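Local coordinates for proline dehydrogenase (Bradyrhizobium japonicum USDA 110, PDB 3HAZ), which probably oxidises proline to glutamate in two steps, with an FAD-dependent proline dehydrogenase and an NAD-dependent aldehyde dehydrogenase joined in one chain, at residues A355-Y363 with R514-G522; F366-L374 with A488-H499. All blocks are in the same frame, centred on the assembly; numbering follows the deposited sequence.

Contact 1 of 2, residues A355-Y363 with R514-G522; sequences AQERGLDGY and RNSRGVEFG. With GOL (glycerol), chain L.
Gly359 and Gly518 meet backbone to backbone, their CA atoms 4.6 Å apart. Gly359 ends helix 348-357 in a Schellman motif: Leu360 N bonds to Ala355 O and Gly359 N to Gln356 O, with a positive phi that suits glycine. Gly518 N donates to Gly359 O at 2.8 Å, from above the carbonyl plane. Gly518 CA makes a CA-H...O contact with Arg358 O at 3.1 Å. This part is tight: a CB on Gly359 would clash with Ser516 O, and one on Gly518 with Arg358 O.

Leu360 packs beside it, with CD2 against Glu520 N and CD1 3.6 Å from Glu520 OE1. The extended chain of Arg358 carries NH1 out to the syn lone pair of Glu520 OE1, a 3.0 Å salt bridge in the guanidinium plane. The guanidinium and carboxylate planes are turned 52° apart.

The margins are looser and solvent-filled. On one flank waters bridge Gln356 O to Asn515 ND2 and Arg358 O to Val519 N. On another a glycerol, probably from the crystallisation liquor, accepts from Asp361 N and Glu520 N. Arg358 also pairs with Asp285, so one positive charge serves two carboxylates and is likely to keep both ionised. Backbone bond and salt bridge together hold the helix end to the loop.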
loop_
_atom_site.group_PDB
_atom_site.type_symbol
_atom_site.label_atom_id
_atom_site.label_comp_id
_atom_site.label_asym_id
_atom_site.label_seq_id
_atom_site.Cartn_x
_atom_site.Cartn_y
_atom_site.Cartn_z
ATOM N N ALA A 355 -19.593 -30.355 4.178
ATOM C CA ALA A 355 -18.305 -30.853 3.723
ATOM C C ALA A 355 -17.175 -30.188 4.517
ATOM O O ALA A 355 -16.174 -30.823 4.830
ATOM C CB ALA A 355 -18.138 -30.628 2.221
ATOM N N GLN A 356 -17.355 -28.914 4.853
ATOM C CA GLN A 356 -16.397 -28.204 5.700
ATOM C C GLN A 356 -16.374 -28.767 7.116
ATOM O O GLN A 356 -15.309 -29.067 7.644
ATOM C CB GLN A 356 -16.697 -26.701 5.717
ATOM C CG GLN A 356 -16.514 -26.058 4.345
ATOM C CD GLN A 356 -16.738 -24.567 4.351
ATOM O OE1 GLN A 356 -17.137 -23.992 5.361
ATOM N NE2 GLN A 356 -16.478 -23.927 3.212
ATOM N N GLU A 357 -17.549 -28.919 7.725
ATOM C CA GLU A 357 -17.642 -29.478 9.068
ATOM C C GLU A 357 -17.029 -30.872 9.122
ATOM O O GLU A 357 -16.361 -31.228 10.086
ATOM C CB GLU A 357 -19.108 -29.561 9.512
ATOM C CG GLU A 357 -19.767 -28.223 9.797
ATOM C CD GLU A 357 -21.260 -28.365 10.080
ATOM O OE1 GLU A 357 -21.882 -29.314 9.552
ATOM O OE2 GLU A 357 -21.812 -27.531 10.827
ATOM N N ARG A 358 -17.270 -31.656 8.076
ATOM C CA ARG A 358 -16.873 -33.062 8.054
ATOM C C ARG A 358 -15.454 -33.263 7.545
ATOM O O ARG A 358 -14.983 -34.397 7.438
ATOM C CB ARG A 358 -17.861 -33.869 7.209
ATOM C CG ARG A 358 -19.237 -34.007 7.873
ATOM C CD ARG A 358 -20.325 -34.427 6.892
ATOM N NE ARG A 358 -21.659 -34.262 7.472
ATOM C CZ ARG A 358 -22.773 -34.776 6.954
ATOM N NH1 ARG A 358 -22.720 -35.492 5.838
ATOM N NH2 ARG A 358 -23.942 -34.573 7.555
ATOM N N GLY A 359 -14.779 -32.162 7.231
ATOM C CA GLY A 359 -13.405 -32.209 6.752
ATOM C C GLY A 359 -13.226 -33.143 5.572
ATOM O O GLY A 359 -12.311 -33.968 5.558
ATOM N N LEU A 360 -14.114 -33.029 4.587
ATOM C CA LEU A 360 -14.074 -33.899 3.413
ATOM C C LEU A 360 -12.968 -33.469 2.460
ATOM O O LEU A 360 -12.443 -32.359 2.569
ATOM C CB LEU A 360 -15.427 -33.888 2.686
ATOM C CG LEU A 360 -16.610 -34.337 3.539
ATOM C CD1 LEU A 360 -17.832 -34.599 2.664
ATOM C CD2 LEU A 360 -16.241 -35.587 4.344
ATOM N N ASP A 361 -12.621 -34.335 1.513
ATOM C CA ASP A 361 -11.551 -34.002 0.573
ATOM C C ASP A 361 -12.019 -33.093 -0.566
ATOM O O ASP A 361 -11.252 -32.775 -1.470
ATOM C CB ASP A 361 -10.846 -35.260 0.044
ATOM C CG ASP A 361 -11.726 -36.099 -0.864
ATOM O OD1 ASP A 361 -12.790 -35.613 -1.302
ATOM O OD2 ASP A 361 -11.344 -37.257 -1.143
ATOM N N GLY A 362 -13.277 -32.664 -0.508
ATOM C CA GLY A 362 -13.826 -31.775 -1.516
ATOM C C GLY A 362 -15.337 -31.656 -1.396
ATOM O O GLY A 362 -15.929 -32.213 -0.468
ATOM N N TYR A 363 -15.950 -30.931 -2.333
ATOM C CA TYR A 363 -17.397 -30.710 -2.355
ATOM C C TYR A 363 -18.086 -31.580 -3.407
ATOM O O TYR A 363 -17.596 -31.703 -4.529
ATOM C CB TYR A 363 -17.702 -29.235 -2.638
ATOM C CG TYR A 363 -17.090 -28.293 -1.628
ATOM C CD1 TYR A 363 -15.941 -27.558 -1.928
ATOM C CD2 TYR A 363 -17.645 -28.153 -0.363
ATOM C CE1 TYR A 363 -15.372 -26.695 -0.985
ATOM C CE2 TYR A 363 -17.090 -27.298 0.577
ATOM C CZ TYR A 363 -15.960 -26.575 0.266
ATOM O OH TYR A 363 -15.435 -25.730 1.219
ATOM N N ARG A 514 -3.234 -26.502 8.977
ATOM C CA ARG A 514 -4.037 -27.455 8.223
ATOM C C ARG A 514 -5.199 -27.977 9.067
ATOM O O ARG A 514 -5.165 -27.940 10.301
ATOM C CB ARG A 514 -3.189 -28.622 7.699
ATOM C CG ARG A 514 -1.870 -28.810 8.417
ATOM C CD ARG A 514 -0.697 -28.465 7.514
ATOM N NE ARG A 514 -0.147 -29.653 6.865
ATOM C CZ ARG A 514 0.799 -29.629 5.931
ATOM N NH1 ARG A 514 1.239 -30.764 5.403
ATOM N NH2 ARG A 514 1.302 -28.471 5.523
ATOM N N ASN A 515 -6.237 -28.446 8.388
ATOM C CA ASN A 515 -7.407 -29.003 9.043
ATOM C C ASN A 515 -7.265 -30.519 9.039
ATOM O O ASN A 515 -6.668 -31.083 8.122
ATOM C CB ASN A 515 -8.665 -28.589 8.280
ATOM C CG ASN A 515 -9.938 -28.837 9.065
ATOM O OD1 ASN A 515 -9.908 -29.260 10.224
ATOM N ND2 ASN A 515 -11.071 -28.553 8.439
ATOM N N SER A 516 -7.783 -31.186 10.063
ATOM C CA SER A 516 -7.749 -32.645 10.076
ATOM C C SER A 516 -8.726 -33.194 9.038
ATOM O O SER A 516 -9.658 -32.500 8.628
ATOM C CB SER A 516 -8.090 -33.181 11.467
ATOM O OG SER A 516 -9.230 -32.533 11.999
ATOM N N ARG A 517 -8.515 -34.434 8.615
ATOM C CA ARG A 517 -9.378 -35.056 7.615
ATOM C C ARG A 517 -10.501 -35.861 8.247
ATOM O O ARG A 517 -10.302 -36.528 9.262
ATOM C CB ARG A 517 -8.571 -35.975 6.700
ATOM C CG ARG A 517 -7.680 -35.256 5.705
ATOM C CD ARG A 517 -7.061 -36.267 4.751
ATOM N NE ARG A 517 -8.062 -37.215 4.260
ATOM C CZ ARG A 517 -7.787 -38.441 3.820
ATOM N NH1 ARG A 517 -8.768 -39.228 3.393
ATOM N NH2 ARG A 517 -6.536 -38.884 3.811
ATOM N N GLY A 518 -11.680 -35.803 7.629
ATOM C CA GLY A 518 -12.818 -36.593 8.061
ATOM C C GLY A 518 -13.203 -37.612 7.003
ATOM O O GLY A 518 -12.439 -37.869 6.076
ATOM N N VAL A 519 -14.395 -38.183 7.139
ATOM C CA VAL A 519 -14.877 -39.203 6.220
ATOM C C VAL A 519 -16.361 -38.972 5.977
ATOM O O VAL A 519 -17.099 -38.673 6.914
ATOM C CB VAL A 519 -14.663 -40.628 6.807
ATOM C CG1 VAL A 519 -15.219 -41.697 5.876
ATOM C CG2 VAL A 519 -13.174 -40.876 7.094
ATOM N N GLU A 520 -16.793 -39.088 4.724
ATOM C CA GLU A 520 -18.216 -39.017 4.404
ATOM C C GLU A 520 -18.844 -40.404 4.491
ATOM O O GLU A 520 -18.603 -41.259 3.633
ATOM C CB GLU A 520 -18.447 -38.416 3.016
ATOM C CG GLU A 520 -19.922 -38.349 2.615
ATOM C CD GLU A 520 -20.791 -37.723 3.697
ATOM O OE1 GLU A 520 -20.681 -36.496 3.907
ATOM O OE2 GLU A 520 -21.588 -38.455 4.336
ATOM N N PHE A 521 -19.643 -40.621 5.535
ATOM C CA PHE A 521 -20.274 -41.912 5.772
ATOM C C PHE A 521 -21.291 -42.227 4.670
ATOM O O PHE A 521 -21.642 -43.388 4.452
ATOM C CB PHE A 521 -20.963 -41.920 7.140
ATOM C CG PHE A 521 -20.018 -42.060 8.304
ATOM C CD1 PHE A 521 -18.672 -41.766 8.168
ATOM C CD2 PHE A 521 -20.487 -42.452 9.545
ATOM C CE1 PHE A 521 -17.810 -41.884 9.240
ATOM C CE2 PHE A 521 -19.630 -42.570 10.620
ATOM C CZ PHE A 521 -18.289 -42.285 10.468
ATOM N N GLY A 522 -21.750 -41.187 3.978
ATOM C CA GLY A 522 -22.729 -41.340 2.915
ATOM C C GLY A 522 -22.118 -41.756 1.590
ATOM O O GLY A 522 -22.822 -41.874 0.588
HETATM C C1 GOL L . -14.993 -37.491 -0.335
HETATM O O1 GOL L . -15.369 -36.152 -0.554
HETATM C C2 GOL L . -14.858 -37.716 1.166
HETATM O O2 GOL L . -13.614 -37.209 1.597
HETATM C C3 GOL L . -14.941 -39.211 1.454
HETATM O O3 GOL L . -14.856 -39.419 2.844
HETATM O O HOH W 1 -13.486 -29.265 9.533
HETATM O O HOH W 2 -15.914 -36.680 9.053
#

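Contact 2 of 2, residues F366-L374 with A488-H499. With FAD (flavin-adenine dinucleotide), chain C; SO4 (sulfate ion), chain F.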
loop_
_atom_site.group_PDB
_atom_site.type_symbol
_atom_site.label_atom_id
_atom_site.label_comp_id
_atom_site.label_asym_id
_atom_site.label_seq_id
_atom_site.Cartn_x
_atom_site.Cartn_y
_atom_site.Cartn_z
ATOM N N PHE A 366 -20.853 -28.466 -7.428
ATOM C CA PHE A 366 -20.047 -27.393 -7.994
ATOM C C PHE A 366 -20.133 -26.180 -7.069
ATOM O O PHE A 366 -21.087 -26.048 -6.297
ATOM C CB PHE A 366 -20.518 -27.054 -9.413
ATOM C CG PHE A 366 -20.467 -28.232 -10.362
ATOM C CD1 PHE A 366 -19.249 -28.725 -10.817
ATOM C CD2 PHE A 366 -21.630 -28.847 -10.786
ATOM C CE1 PHE A 366 -19.199 -29.809 -11.684
ATOM C CE2 PHE A 366 -21.588 -29.935 -11.643
ATOM C CZ PHE A 366 -20.371 -30.417 -12.095
ATOM N N THR A 367 -19.133 -25.306 -7.128
ATOM C CA THR A 367 -19.123 -24.129 -6.266
ATOM C C THR A 367 -19.265 -22.827 -7.041
ATOM O O THR A 367 -19.370 -21.757 -6.442
ATOM C CB THR A 367 -17.868 -24.069 -5.375
ATOM O OG1 THR A 367 -16.704 -24.357 -6.157
ATOM C CG2 THR A 367 -17.975 -25.078 -4.235
ATOM N N ARG A 368 -19.246 -22.913 -8.368
ATOM C CA ARG A 368 -19.624 -21.765 -9.186
ATOM C C ARG A 368 -20.959 -22.035 -9.871
ATOM O O ARG A 368 -21.166 -23.100 -10.450
ATOM C CB ARG A 368 -18.542 -21.427 -10.218
ATOM C CG ARG A 368 -17.331 -20.725 -9.615
ATOM C CD ARG A 368 -16.399 -20.185 -10.691
ATOM N NE ARG A 368 -17.035 -19.148 -11.501
ATOM C CZ ARG A 368 -16.425 -18.490 -12.482
ATOM N NH1 ARG A 368 -15.157 -18.758 -12.773
ATOM N NH2 ARG A 368 -17.080 -17.566 -13.172
ATOM N N LYS A 369 -21.853 -21.058 -9.805
ATOM C CA LYS A 369 -23.211 -21.209 -10.313
ATOM C C LYS A 369 -23.216 -21.566 -11.801
ATOM O O LYS A 369 -24.023 -22.393 -12.253
ATOM C CB LYS A 369 -24.010 -19.927 -10.045
ATOM C CG LYS A 369 -25.534 -20.098 -10.013
ATOM C CD LYS A 369 -26.134 -20.018 -11.408
ATOM C CE LYS A 369 -27.652 -19.944 -11.358
ATOM N NZ LYS A 369 -28.235 -19.683 -12.702
ATOM N N ALA A 370 -22.304 -20.955 -12.554
ATOM C CA ALA A 370 -22.190 -21.210 -13.988
ATOM C C ALA A 370 -21.839 -22.663 -14.291
ATOM O O ALA A 370 -22.201 -23.180 -15.344
ATOM C CB ALA A 370 -21.161 -20.277 -14.625
ATOM N N MET A 371 -21.117 -23.312 -13.378
ATOM C CA MET A 371 -20.792 -24.727 -13.541
ATOM C C MET A 371 -22.039 -25.598 -13.357
ATOM O O MET A 371 -22.212 -26.613 -14.037
ATOM C CB MET A 371 -19.678 -25.159 -12.576
ATOM C CG MET A 371 -18.268 -24.741 -13.001
ATOM S SD MET A 371 -17.742 -25.508 -14.556
ATOM C CE MET A 371 -17.453 -27.218 -14.084
ATOM N N THR A 372 -22.912 -25.203 -12.435
ATOM C CA THR A 372 -24.174 -25.914 -12.275
ATOM C C THR A 372 -25.008 -25.750 -13.537
ATOM O O THR A 372 -25.614 -26.706 -14.027
ATOM C CB THR A 372 -24.967 -25.422 -11.051
ATOM O OG1 THR A 372 -24.345 -25.921 -9.859
ATOM C CG2 THR A 372 -26.413 -25.918 -11.106
ATOM N N ASP A 373 -25.027 -24.530 -14.063
ATOM C CA ASP A 373 -25.783 -24.231 -15.274
ATOM C C ASP A 373 -25.248 -25.018 -16.467
ATOM O O ASP A 373 -26.023 -25.542 -17.261
ATOM C CB ASP A 373 -25.775 -22.726 -15.568
ATOM C CG ASP A 373 -26.791 -21.964 -14.738
ATOM O OD1 ASP A 373 -27.678 -22.608 -14.127
ATOM O OD2 ASP A 373 -26.709 -20.719 -14.698
ATOM N N LEU A 374 -23.924 -25.103 -16.584
ATOM C CA LEU A 374 -23.292 -25.917 -17.614
ATOM C C LEU A 374 -23.646 -27.391 -17.475
ATOM O O LEU A 374 -23.986 -28.052 -18.453
ATOM C CB LEU A 374 -21.766 -25.785 -17.554
ATOM C CG LEU A 374 -21.088 -24.648 -18.316
ATOM C CD1 LEU A 374 -19.589 -24.811 -18.204
ATOM C CD2 LEU A 374 -21.518 -24.641 -19.774
ATOM N N ALA A 488 -20.684 -20.969 -20.162
ATOM C CA ALA A 488 -19.319 -21.182 -20.627
ATOM C C ALA A 488 -18.521 -19.879 -20.670
ATOM O O ALA A 488 -17.315 -19.875 -20.431
ATOM C CB ALA A 488 -19.317 -21.858 -21.997
ATOM N N ASP A 489 -19.195 -18.771 -20.964
ATOM C CA ASP A 489 -18.512 -17.483 -21.056
ATOM C C ASP A 489 -18.226 -16.879 -19.690
ATOM O O ASP A 489 -17.418 -15.959 -19.565
ATOM C CB ASP A 489 -19.317 -16.509 -21.914
ATOM C CG ASP A 489 -19.336 -16.909 -23.376
ATOM O OD1 ASP A 489 -18.362 -17.556 -23.822
ATOM O OD2 ASP A 489 -20.321 -16.585 -24.071
ATOM N N ALA A 490 -18.894 -17.400 -18.666
ATOM C CA ALA A 490 -18.658 -16.952 -17.301
ATOM C C ALA A 490 -17.468 -17.695 -16.714
ATOM O O ALA A 490 -16.706 -17.140 -15.921
ATOM C CB ALA A 490 -19.904 -17.174 -16.446
ATOM N N ILE A 491 -17.321 -18.957 -17.111
ATOM C CA ILE A 491 -16.230 -19.810 -16.645
ATOM C C ILE A 491 -14.941 -19.575 -17.442
ATOM O O ILE A 491 -13.860 -19.467 -16.869
ATOM C CB ILE A 491 -16.617 -21.310 -16.734
ATOM C CG1 ILE A 491 -17.846 -21.604 -15.866
ATOM C CG2 ILE A 491 -15.455 -22.201 -16.321
ATOM C CD1 ILE A 491 -17.710 -21.143 -14.434
ATOM N N VAL A 492 -15.083 -19.506 -18.764
ATOM C CA VAL A 492 -13.980 -19.296 -19.711
ATOM C C VAL A 492 -12.889 -20.374 -19.710
ATOM O O VAL A 492 -12.542 -20.906 -20.764
ATOM C CB VAL A 492 -13.356 -17.866 -19.617
ATOM C CG1 VAL A 492 -14.438 -16.815 -19.389
ATOM C CG2 VAL A 492 -12.289 -17.791 -18.534
ATOM N N ARG A 493 -12.360 -20.705 -18.536
ATOM C CA ARG A 493 -11.232 -21.627 -18.436
ATOM C C ARG A 493 -11.472 -22.703 -17.381
ATOM O O ARG A 493 -11.930 -22.403 -16.280
ATOM C CB ARG A 493 -9.946 -20.854 -18.109
ATOM C CG ARG A 493 -8.912 -21.645 -17.303
ATOM C CD ARG A 493 -8.089 -22.593 -18.176
ATOM N NE ARG A 493 -7.349 -23.577 -17.388
ATOM C CZ ARG A 493 -6.693 -24.612 -17.905
ATOM N NH1 ARG A 493 -6.685 -24.806 -19.217
ATOM N NH2 ARG A 493 -6.048 -25.455 -17.114
ATOM N N PRO A 494 -11.152 -23.960 -17.717
ATOM C CA PRO A 494 -11.309 -25.112 -16.824
ATOM C C PRO A 494 -10.794 -24.850 -15.410
ATOM O O PRO A 494 -11.502 -25.131 -14.439
ATOM C CB PRO A 494 -10.461 -26.188 -17.505
ATOM C CG PRO A 494 -10.563 -25.865 -18.952
ATOM C CD PRO A 494 -10.664 -24.359 -19.049
ATOM N N GLN A 495 -9.583 -24.313 -15.298
ATOM C CA GLN A 495 -8.967 -24.081 -13.991
ATOM C C GLN A 495 -9.731 -23.042 -13.170
ATOM O O GLN A 495 -9.490 -22.888 -11.968
ATOM C CB GLN A 495 -7.495 -23.669 -14.142
ATOM C CG GLN A 495 -7.276 -22.188 -14.414
ATOM C CD GLN A 495 -5.827 -21.860 -14.748
ATOM O OE1 GLN A 495 -5.005 -22.754 -14.957
ATOM N NE2 GLN A 495 -5.510 -20.568 -14.804
ATOM N N ALA A 496 -10.652 -22.333 -13.818
ATOM C CA ALA A 496 -11.488 -21.350 -13.133
ATOM C C ALA A 496 -12.821 -21.953 -12.677
ATOM O O ALA A 496 -13.721 -21.236 -12.241
ATOM C CB ALA A 496 -11.733 -20.145 -14.034
ATOM N N ALA A 497 -12.943 -23.271 -12.774
ATOM C CA ALA A 497 -14.212 -23.937 -12.490
ATOM C C ALA A 497 -14.664 -23.741 -11.039
ATOM O O ALA A 497 -15.791 -23.312 -10.784
ATOM C CB ALA A 497 -14.121 -25.417 -12.841
ATOM N N ALA A 498 -13.780 -24.049 -10.096
ATOM C CA ALA A 498 -14.075 -23.901 -8.674
ATOM C C ALA A 498 -14.192 -22.434 -8.275
ATOM O O ALA A 498 -13.557 -21.573 -8.873
ATOM C CB ALA A 498 -13.000 -24.586 -7.846
ATOM N N HIS A 499 -15.007 -22.146 -7.264
ATOM C CA HIS A 499 -15.124 -20.777 -6.772
ATOM C C HIS A 499 -13.854 -20.390 -6.026
ATOM O O HIS A 499 -13.426 -21.108 -5.120
ATOM C CB HIS A 499 -16.326 -20.614 -5.852
ATOM C CG HIS A 499 -16.713 -19.189 -5.623
ATOM N ND1 HIS A 499 -15.930 -18.311 -4.906
ATOM C CD2 HIS A 499 -17.800 -18.484 -6.021
ATOM C CE1 HIS A 499 -16.517 -17.128 -4.871
ATOM N NE2 HIS A 499 -17.653 -17.207 -5.540
HETATM P PA FAD C . -31.363 -20.663 -11.180
HETATM O O1A FAD C . -31.400 -19.155 -10.552
HETATM O O2A FAD C . -30.964 -20.677 -12.587
HETATM O O5B FAD C . -30.289 -21.548 -10.340
HETATM C C5B FAD C . -30.408 -21.574 -8.946
HETATM C C4B FAD C . -29.515 -22.681 -8.372
HETATM O O4B FAD C . -28.118 -22.906 -8.954
HETATM C C3B FAD C . -29.607 -23.287 -7.106
HETATM O O3B FAD C . -30.884 -23.672 -6.628
HETATM C C2B FAD C . -28.435 -24.235 -7.067
HETATM O O2B FAD C . -28.710 -25.607 -7.281
HETATM C C1B FAD C . -27.417 -23.636 -7.970
HETATM N N9A FAD C . -26.432 -22.741 -7.391
HETATM C C8A FAD C . -26.638 -21.506 -6.785
HETATM N N7A FAD C . -25.412 -21.006 -6.436
HETATM C C5A FAD C . -24.436 -21.947 -6.838
HETATM C C6A FAD C . -22.936 -21.964 -6.727
HETATM N N6A FAD C . -22.226 -20.855 -6.101
HETATM N N1A FAD C . -22.247 -22.979 -7.200
HETATM C C2A FAD C . -22.906 -24.058 -7.821
HETATM N N3A FAD C . -24.347 -24.044 -7.925
HETATM C C4A FAD C . -25.064 -22.983 -7.432
HETATM N N1 FAD C . -34.010 -29.730 -5.919
HETATM C C2 FAD C . -33.519 -30.805 -5.219
HETATM O O2 FAD C . -32.275 -30.725 -4.632
HETATM N N3 FAD C . -34.324 -31.985 -5.064
HETATM C C4 FAD C . -35.574 -32.042 -5.614
HETATM O O4 FAD C . -36.332 -33.217 -5.520
HETATM C C4X FAD C . -36.088 -30.920 -6.351
HETATM N N5 FAD C . -37.450 -30.971 -6.966
HETATM C C5X FAD C . -37.941 -29.853 -7.683
HETATM C C6 FAD C . -39.284 -29.903 -8.279
HETATM C C7 FAD C . -39.770 -28.787 -8.999
HETATM C C7M FAD C . -41.169 -28.842 -9.592
HETATM C C8 FAD C . -38.931 -27.576 -9.160
HETATM C C8M FAD C . -39.435 -26.346 -9.933
HETATM C C9 FAD C . -37.647 -27.533 -8.588
HETATM C C9A FAD C . -37.137 -28.688 -7.828
HETATM N N10 FAD C . -35.801 -28.650 -7.229
HETATM C C10 FAD C . -35.309 -29.795 -6.497
HETATM C "C1'" FAD C . -34.841 -27.530 -7.492
HETATM C "C2'" FAD C . -34.848 -26.367 -6.467
HETATM O "O2'" FAD C . -36.025 -26.426 -5.667
HETATM C "C3'" FAD C . -34.700 -25.035 -7.220
HETATM O "O3'" FAD C . -35.941 -24.670 -7.812
HETATM C "C4'" FAD C . -33.597 -25.083 -8.338
HETATM O "O4'" FAD C . -32.372 -25.634 -7.999
HETATM C "C5'" FAD C . -33.438 -23.717 -9.056
HETATM O "O5'" FAD C . -32.904 -23.840 -10.365
HETATM P P FAD C . -33.364 -22.712 -11.490
HETATM O O1P FAD C . -32.732 -23.123 -12.978
HETATM O O2P FAD C . -34.828 -22.612 -11.519
HETATM O O3P FAD C . -32.851 -21.265 -10.933
HETATM S S SO4 F . -20.457 -17.358 -11.459
HETATM O O1 SO4 F . -19.787 -16.740 -12.604
HETATM O O2 SO4 F . -19.498 -17.621 -10.386
HETATM O O3 SO4 F . -21.485 -16.443 -10.975
HETATM O O4 SO4 F . -21.056 -18.613 -11.893
HETATM O O HOH W 3 -17.403 -25.486 -9.584
HETATM O O HOH W 4 -13.809 -24.163 -4.346
#
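Arg368 reaches across to the 488-499 segment from the N-cap of helix 369-384. This helix belongs to the proline dehydrogenase part of the chain, a TIM-barrel family, and its first turn binds FAD. The end of helix 487-491 and the loop after it pack against that turn.

Arg368 CB lies 3.4 Å from Ala497 O. CG touches the same oxygen and passes His499 N. CD touches both Ala497 O and Ala496 O. A bend at chi3 (64°) then turns the guanidinium across Ile491, whose CD1 lies 3.5 Å above the centre of one face. NE donates to O2 of a sulfate, probably from the crystallisation liquor, which also accepts from Ala370 N. Arg368 NH1 donates to Ala496 O at 2.9 Å. Arg368 NH2 donates to Ala490 O at 2.8 Å, and also to the sulfate. It comes from above the carbonyl plane of Ala490, 60° out of it, and the bond is bent. A leucine here would probably leave the carbonyls of Ala490 and Ala496 without this donor and Ile491 CD1 without the flat group it lies over.

Apolar side chains pack behind the arginine. Ala370 CB touches Ala490 CB and Ile491 CD1. Met371 crosses Ile491 at about a right angle, and its CE lies against Ala497 CB. Leu374 CD2 packs on Ala488. Helix 18-28 adds Ala22 and Leu26 to this patch.

The other face of the turn serves the cofactor. Lys369 NZ bonds to a phosphate oxygen of FAD and to Asp373 OD2, while Thr372 OG1 donates to adenine N3A. Thr367 works both ways. Its carbonyl O accepts from adenine N6A, and its OG1 accepts from His499 N at 3.0 Å in a nearly straight bond (174°).

The centres of the two contacts lie about 23 Å apart. Contact 2 is nested inside the chain loop that contact 1 closes. Helices 348-357 and 369-384 follow each other in the chain, so residues 355-363 and 366-374 nearly adjoin. Their partners come later in reverse order: 488-499, then 514-522. Both first segments belong to the proline dehydrogenase part. Residues 488-522 thus run back along this region, first beside the helix that holds the FAD adenine, then at the end of the preceding helix. Helix 524-536 follows. Both contacts hold residues 488-522 against the FAD-binding region, while Ser516 bonds to Asp616 of helix 604-629, in the aldehyde dehydrogenase part.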